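Aromatic-amino-acid aminotransferase (Burkholderia pseudomallei, PDB 4F4E) probably catalyses the pyridoxal-phosphate-dependent transfer of amino groups from aromatic amino acids such as tyrosine to 2-oxoglutarate, acting as a homodimer. Local coordinates at residues Ala144-His156 / Gly195-Thr208. Sequence-based numbering, arbitrary orientation.
With EDO (1,2-ethanediol), chain C; EDO (1,2-ethanediol), chain D.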
loop_
_atom_site.group_PDB
_atom_site.type_symbol
_atom_site.label_atom_id
_atom_site.label_comp_id
_atom_site.label_asym_id
_atom_site.label_seq_id
_atom_site.Cartn_x
_atom_site.Cartn_y
_atom_site.Cartn_z
ATOM N N ALA A 144 17.472 15.529 10.368
ATOM C CA ALA A 144 16.832 16.604 9.585
ATOM C C ALA A 144 15.435 16.932 10.103
ATOM O O ALA A 144 14.727 16.055 10.530
ATOM C CB ALA A 144 16.766 16.223 8.092
ATOM N N LYS A 145 15.037 18.212 10.067
ATOM C CA LYS A 145 13.680 18.583 10.363
ATOM C C LYS A 145 12.916 18.689 9.040
ATOM O O LYS A 145 13.520 18.808 7.979
ATOM C CB LYS A 145 13.629 19.888 11.136
ATOM C CG LYS A 145 14.352 19.796 12.498
ATOM C CD LYS A 145 14.339 21.123 13.205
ATOM C CE LYS A 145 15.186 21.019 14.465
ATOM N NZ LYS A 145 15.716 22.364 14.767
ATOM N N VAL A 146 11.599 18.661 9.140
ATOM C CA VAL A 146 10.713 18.827 8.013
ATOM C C VAL A 146 9.899 20.076 8.200
ATOM O O VAL A 146 9.312 20.284 9.279
ATOM C CB VAL A 146 9.766 17.634 7.909
ATOM C CG1 VAL A 146 8.731 17.873 6.809
ATOM C CG2 VAL A 146 10.566 16.391 7.662
ATOM N N ALA A 147 9.828 20.905 7.160
ATOM C CA ALA A 147 9.085 22.157 7.184
ATOM C C ALA A 147 7.927 22.058 6.223
ATOM O O ALA A 147 8.127 21.728 5.069
ATOM C CB ALA A 147 9.978 23.324 6.794
ATOM N N ILE A 148 6.737 22.376 6.734
ATOM C CA ILE A 148 5.495 22.368 5.983
ATOM C C ILE A 148 4.857 23.746 5.946
ATOM O O ILE A 148 5.169 24.603 6.778
ATOM C CB ILE A 148 4.502 21.310 6.537
ATOM C CG1 ILE A 148 4.072 21.610 7.979
ATOM C CG2 ILE A 148 5.138 19.956 6.430
ATOM C CD1 ILE A 148 2.866 20.789 8.444
ATOM N N SER A 149 3.911 23.961 5.025
ATOM C CA SER A 149 3.248 25.266 4.984
ATOM C C SER A 149 2.341 25.468 6.180
ATOM O O SER A 149 1.726 24.510 6.678
ATOM C CB SER A 149 2.485 25.472 3.678
ATOM O OG SER A 149 1.444 24.514 3.459
ATOM N N ASP A 150 2.209 26.722 6.613
ATOM C CA ASP A 150 1.178 27.133 7.566
ATOM C C ASP A 150 -0.061 27.665 6.839
ATOM O O ASP A 150 -0.021 28.782 6.285
ATOM C CB ASP A 150 1.735 28.278 8.431
ATOM C CG ASP A 150 0.726 28.792 9.452
ATOM O OD1 ASP A 150 -0.087 27.979 9.914
ATOM O OD2 ASP A 150 0.788 30.001 9.779
ATOM N N PRO A 151 -1.172 26.913 6.812
ATOM C CA PRO A 151 -1.452 25.552 7.191
ATOM C C PRO A 151 -1.126 24.626 6.026
ATOM O O PRO A 151 -0.781 25.085 4.938
ATOM C CB PRO A 151 -2.960 25.570 7.402
ATOM C CG PRO A 151 -3.455 26.488 6.379
ATOM C CD PRO A 151 -2.390 27.569 6.293
ATOM N N SER A 152 -1.222 23.319 6.270
ATOM C CA SER A 152 -1.109 22.331 5.225
ATOM C C SER A 152 -2.069 21.157 5.469
ATOM O O SER A 152 -2.476 20.870 6.612
ATOM C CB SER A 152 0.361 21.823 5.144
ATOM O OG SER A 152 0.573 21.196 3.901
ATOM N N TRP A 153 -2.398 20.474 4.379
ATOM C CA TRP A 153 -3.044 19.175 4.384
ATOM C C TRP A 153 -2.582 18.401 5.594
ATOM O O TRP A 153 -1.379 18.212 5.812
ATOM C CB TRP A 153 -2.661 18.472 3.077
ATOM C CG TRP A 153 -3.219 17.086 2.887
ATOM C CD1 TRP A 153 -4.546 16.692 2.812
ATOM C CD2 TRP A 153 -2.436 15.856 2.706
ATOM N NE1 TRP A 153 -4.644 15.332 2.605
ATOM C CE2 TRP A 153 -3.396 14.780 2.525
ATOM C CE3 TRP A 153 -1.099 15.571 2.676
ATOM C CZ2 TRP A 153 -3.000 13.481 2.328
ATOM C CZ3 TRP A 153 -0.714 14.240 2.464
ATOM C CH2 TRP A 153 -1.648 13.235 2.290
ATOM N N GLU A 154 -3.547 18.007 6.421
ATOM C CA GLU A 154 -3.309 17.503 7.755
ATOM C C GLU A 154 -2.312 16.321 7.820
ATOM O O GLU A 154 -1.592 16.152 8.801
ATOM C CB GLU A 154 -4.645 17.077 8.368
ATOM C CG GLU A 154 -4.567 16.652 9.837
ATOM C CD GLU A 154 -4.244 15.163 10.075
ATOM O OE1 GLU A 154 -4.546 14.311 9.193
ATOM O OE2 GLU A 154 -3.668 14.855 11.178
ATOM N N ASN A 155 -2.289 15.501 6.786
ATOM C CA ASN A 155 -1.492 14.306 6.826
ATOM C C ASN A 155 -0.027 14.608 6.538
ATOM O O ASN A 155 0.814 13.748 6.795
ATOM C CB ASN A 155 -2.083 13.228 5.901
ATOM C CG ASN A 155 -1.712 11.815 6.309
ATOM O OD1 ASN A 155 -1.442 11.573 7.478
ATOM N ND2 ASN A 155 -1.627 10.882 5.330
ATOM N N HIS A 156 0.347 15.816 6.099
ATOM C CA HIS A 156 1.763 16.137 6.041
ATOM C C HIS A 156 2.432 16.049 7.399
ATOM O O HIS A 156 3.378 15.274 7.602
ATOM C CB HIS A 156 2.032 17.525 5.446
ATOM C CG HIS A 156 1.940 17.608 3.932
ATOM N ND1 HIS A 156 1.589 18.753 3.296
ATOM C CD2 HIS A 156 2.240 16.692 2.932
ATOM C CE1 HIS A 156 1.607 18.545 1.975
ATOM N NE2 HIS A 156 2.014 17.293 1.758
ATOM N N GLY A 195 19.919 20.504 4.794
ATOM C CA GLY A 195 19.272 19.173 4.907
ATOM C C GLY A 195 17.830 19.229 5.355
ATOM O O GLY A 195 17.133 18.189 5.350
ATOM N N THR A 196 17.369 20.403 5.793
ATOM C CA THR A 196 15.959 20.555 6.165
ATOM C C THR A 196 15.118 20.227 4.935
ATOM O O THR A 196 15.417 20.669 3.835
ATOM C CB THR A 196 15.634 22.002 6.631
ATOM O OG1 THR A 196 16.517 22.359 7.712
ATOM C CG2 THR A 196 14.142 22.172 7.016
ATOM N N ILE A 197 14.090 19.417 5.161
ATOM C CA ILE A 197 13.238 18.919 4.115
ATOM C C ILE A 197 12.054 19.872 4.047
ATOM O O ILE A 197 11.296 20.002 5.005
ATOM C CB ILE A 197 12.753 17.506 4.436
ATOM C CG1 ILE A 197 13.921 16.514 4.572
ATOM C CG2 ILE A 197 11.675 17.071 3.449
ATOM C CD1 ILE A 197 13.630 15.391 5.553
ATOM N N VAL A 198 11.865 20.519 2.896
ATOM C CA VAL A 198 10.829 21.519 2.751
ATOM C C VAL A 198 9.702 20.981 1.849
ATOM O O VAL A 198 9.924 20.753 0.685
ATOM C CB VAL A 198 11.395 22.833 2.161
ATOM C CG1 VAL A 198 10.291 23.897 2.174
ATOM C CG2 VAL A 198 12.624 23.352 2.967
ATOM N N VAL A 199 8.521 20.770 2.416
ATOM C CA VAL A 199 7.384 20.179 1.700
ATOM C C VAL A 199 6.625 21.322 1.036
ATOM O O VAL A 199 6.115 22.200 1.710
ATOM C CB VAL A 199 6.470 19.388 2.636
ATOM C CG1 VAL A 199 5.270 18.811 1.892
ATOM C CG2 VAL A 199 7.266 18.328 3.385
ATOM N N LEU A 200 6.616 21.315 -0.285
ATOM C CA LEU A 200 6.129 22.394 -1.118
ATOM C C LEU A 200 5.016 21.875 -2.026
ATOM O O LEU A 200 5.228 20.924 -2.809
ATOM C CB LEU A 200 7.289 22.913 -1.987
ATOM C CG LEU A 200 8.429 23.592 -1.215
ATOM C CD1 LEU A 200 9.761 23.629 -2.014
ATOM C CD2 LEU A 200 7.986 25.009 -0.827
ATOM N N HIS A 201 3.830 22.485 -1.910
ATOM C CA HIS A 201 2.753 22.198 -2.847
ATOM C C HIS A 201 3.073 22.761 -4.206
ATOM O O HIS A 201 3.351 23.967 -4.361
ATOM C CB HIS A 201 1.442 22.798 -2.352
ATOM C CG HIS A 201 0.994 22.307 -0.989
ATOM N ND1 HIS A 201 -0.192 21.683 -0.809
ATOM C CD2 HIS A 201 1.578 22.432 0.277
ATOM C CE1 HIS A 201 -0.357 21.403 0.514
ATOM N NE2 HIS A 201 0.723 21.884 1.187
ATOM N N ALA A 202 2.935 21.951 -5.251
ATOM C CA ALA A 202 3.313 22.419 -6.571
ATOM C C ALA A 202 2.359 23.487 -7.067
ATOM O O ALA A 202 2.750 24.363 -7.833
ATOM C CB ALA A 202 3.380 21.266 -7.591
ATOM N N CYS A 203 1.090 23.336 -6.695
ATOM C CA CYS A 203 -0.009 24.193 -7.129
ATOM C C CYS A 203 -1.271 23.713 -6.416
ATOM O O CYS A 203 -1.285 22.649 -5.794
ATOM C CB CYS A 203 -0.233 24.175 -8.649
ATOM S SG CYS A 203 -0.781 22.648 -9.403
ATOM N N CYS A 204 -2.325 24.505 -6.490
ATOM C CA CYS A 204 -3.614 24.098 -5.929
ATOM C C CYS A 204 -3.469 23.774 -4.460
ATOM O O CYS A 204 -3.808 22.664 -3.978
ATOM C CB CYS A 204 -4.195 22.936 -6.701
ATOM S SG CYS A 204 -4.608 23.338 -8.429
ATOM N N HIS A 205 -2.927 24.744 -3.730
ATOM C CA HIS A 205 -2.640 24.579 -2.302
ATOM C C HIS A 205 -3.784 23.975 -1.541
ATOM O O HIS A 205 -4.926 24.408 -1.670
ATOM C CB HIS A 205 -2.211 25.907 -1.647
ATOM C CG HIS A 205 -1.677 25.730 -0.265
ATOM N ND1 HIS A 205 -2.449 25.961 0.868
ATOM C CD2 HIS A 205 -0.437 25.226 0.197
ATOM C CE1 HIS A 205 -1.707 25.675 1.951
ATOM N NE2 HIS A 205 -0.505 25.203 1.563
ATOM N N ASN A 206 -3.464 22.981 -0.714
ATOM C CA ASN A 206 -4.461 22.276 0.103
ATOM C C ASN A 206 -4.040 22.547 1.533
ATOM O O ASN A 206 -2.994 22.074 1.909
ATOM C CB ASN A 206 -4.419 20.786 -0.220
ATOM C CG ASN A 206 -5.379 20.000 0.652
ATOM O OD1 ASN A 206 -5.908 20.551 1.629
ATOM N ND2 ASN A 206 -5.573 18.725 0.363
ATOM N N PRO A 207 -4.826 23.323 2.334
ATOM C CA PRO A 207 -6.262 23.575 2.182
ATOM C C PRO A 207 -6.697 24.963 1.750
ATOM O O PRO A 207 -7.906 25.218 1.756
ATOM C CB PRO A 207 -6.761 23.321 3.604
ATOM C CG PRO A 207 -5.694 23.895 4.463
ATOM C CD PRO A 207 -4.394 23.647 3.710
ATOM N N THR A 208 -5.787 25.868 1.381
ATOM C CA THR A 208 -6.207 27.276 1.227
ATOM C C THR A 208 -6.518 27.745 -0.198
ATOM O O THR A 208 -7.196 28.760 -0.363
ATOM C CB THR A 208 -5.178 28.259 1.814
ATOM O OG1 THR A 208 -4.037 28.291 0.987
ATOM C CG2 THR A 208 -4.810 27.900 3.219
HETATM C C1 EDO C . 3.708 26.149 -0.500
HETATM O O1 EDO C . 3.897 24.767 -0.315
HETATM C C2 EDO C . 3.798 26.589 -1.969
HETATM O O2 EDO C . 2.729 26.079 -2.716
HETATM C C1 EDO D . -8.443 18.852 2.812
HETATM O O1 EDO D . -7.208 19.227 3.457
HETATM C C2 EDO D . -8.551 17.330 2.676
HETATM O O2 EDO D . -7.686 16.892 1.590
HETATM O O HOH W 1 17.056 20.358 9.437
HETATM O O HOH W 2 3.554 21.789 3.112
#
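His156 and His201 meet in an offset edge-to-face pair, planes at 81°, in which His156 turns its edge to the face of His201. Val199 CG1 sits over the centre of the His156 ring in a CH-pi contact, 3.7 Å from its centroid; Trp153 CE3 lies over the opposite face. Ser152 OG, anti to the backbone N (chi1 -162°), is turned inward between the two histidines, 2.8 Å from His201 NE2 and 2.7 Å from His156 ND1, a pair of hydrogen bonds that limits rotation of both rings. His205 CD2 lies over the centre of the His201 ring, 3.4 Å above its plane, while His205 NE2 donates in its ring plane to Ser149 OG at 2.8 Å. That hydroxyl in turn donates to Pro151 O from above the carbonyl plane; Pro151 and Pro207, each after a cis peptide bond, meet CG to CG, with Thr208 CG2 also on Pro151 CG. Upstream, strands 146-150 and 197-201 pair in parallel through three nearly straight backbone bonds, among them Val199 N to Ala147 O at 2.8 Å. Where they part, a water bridges Ser149 N and Val199 O. Asn206 ND2, 3.3 Å from Trp153 CD1, hydrogen-bonds O3 of the pyridoxal-phosphate lysine at position 269, which brings this end of the contact to the cofactor; His156 NE2 hydrogen-bonds Asp234. The strand pair lies inside the large mixed sheet, flanked by strands 167-174 and 230-235, with helix 125-140 against Trp153 and His156.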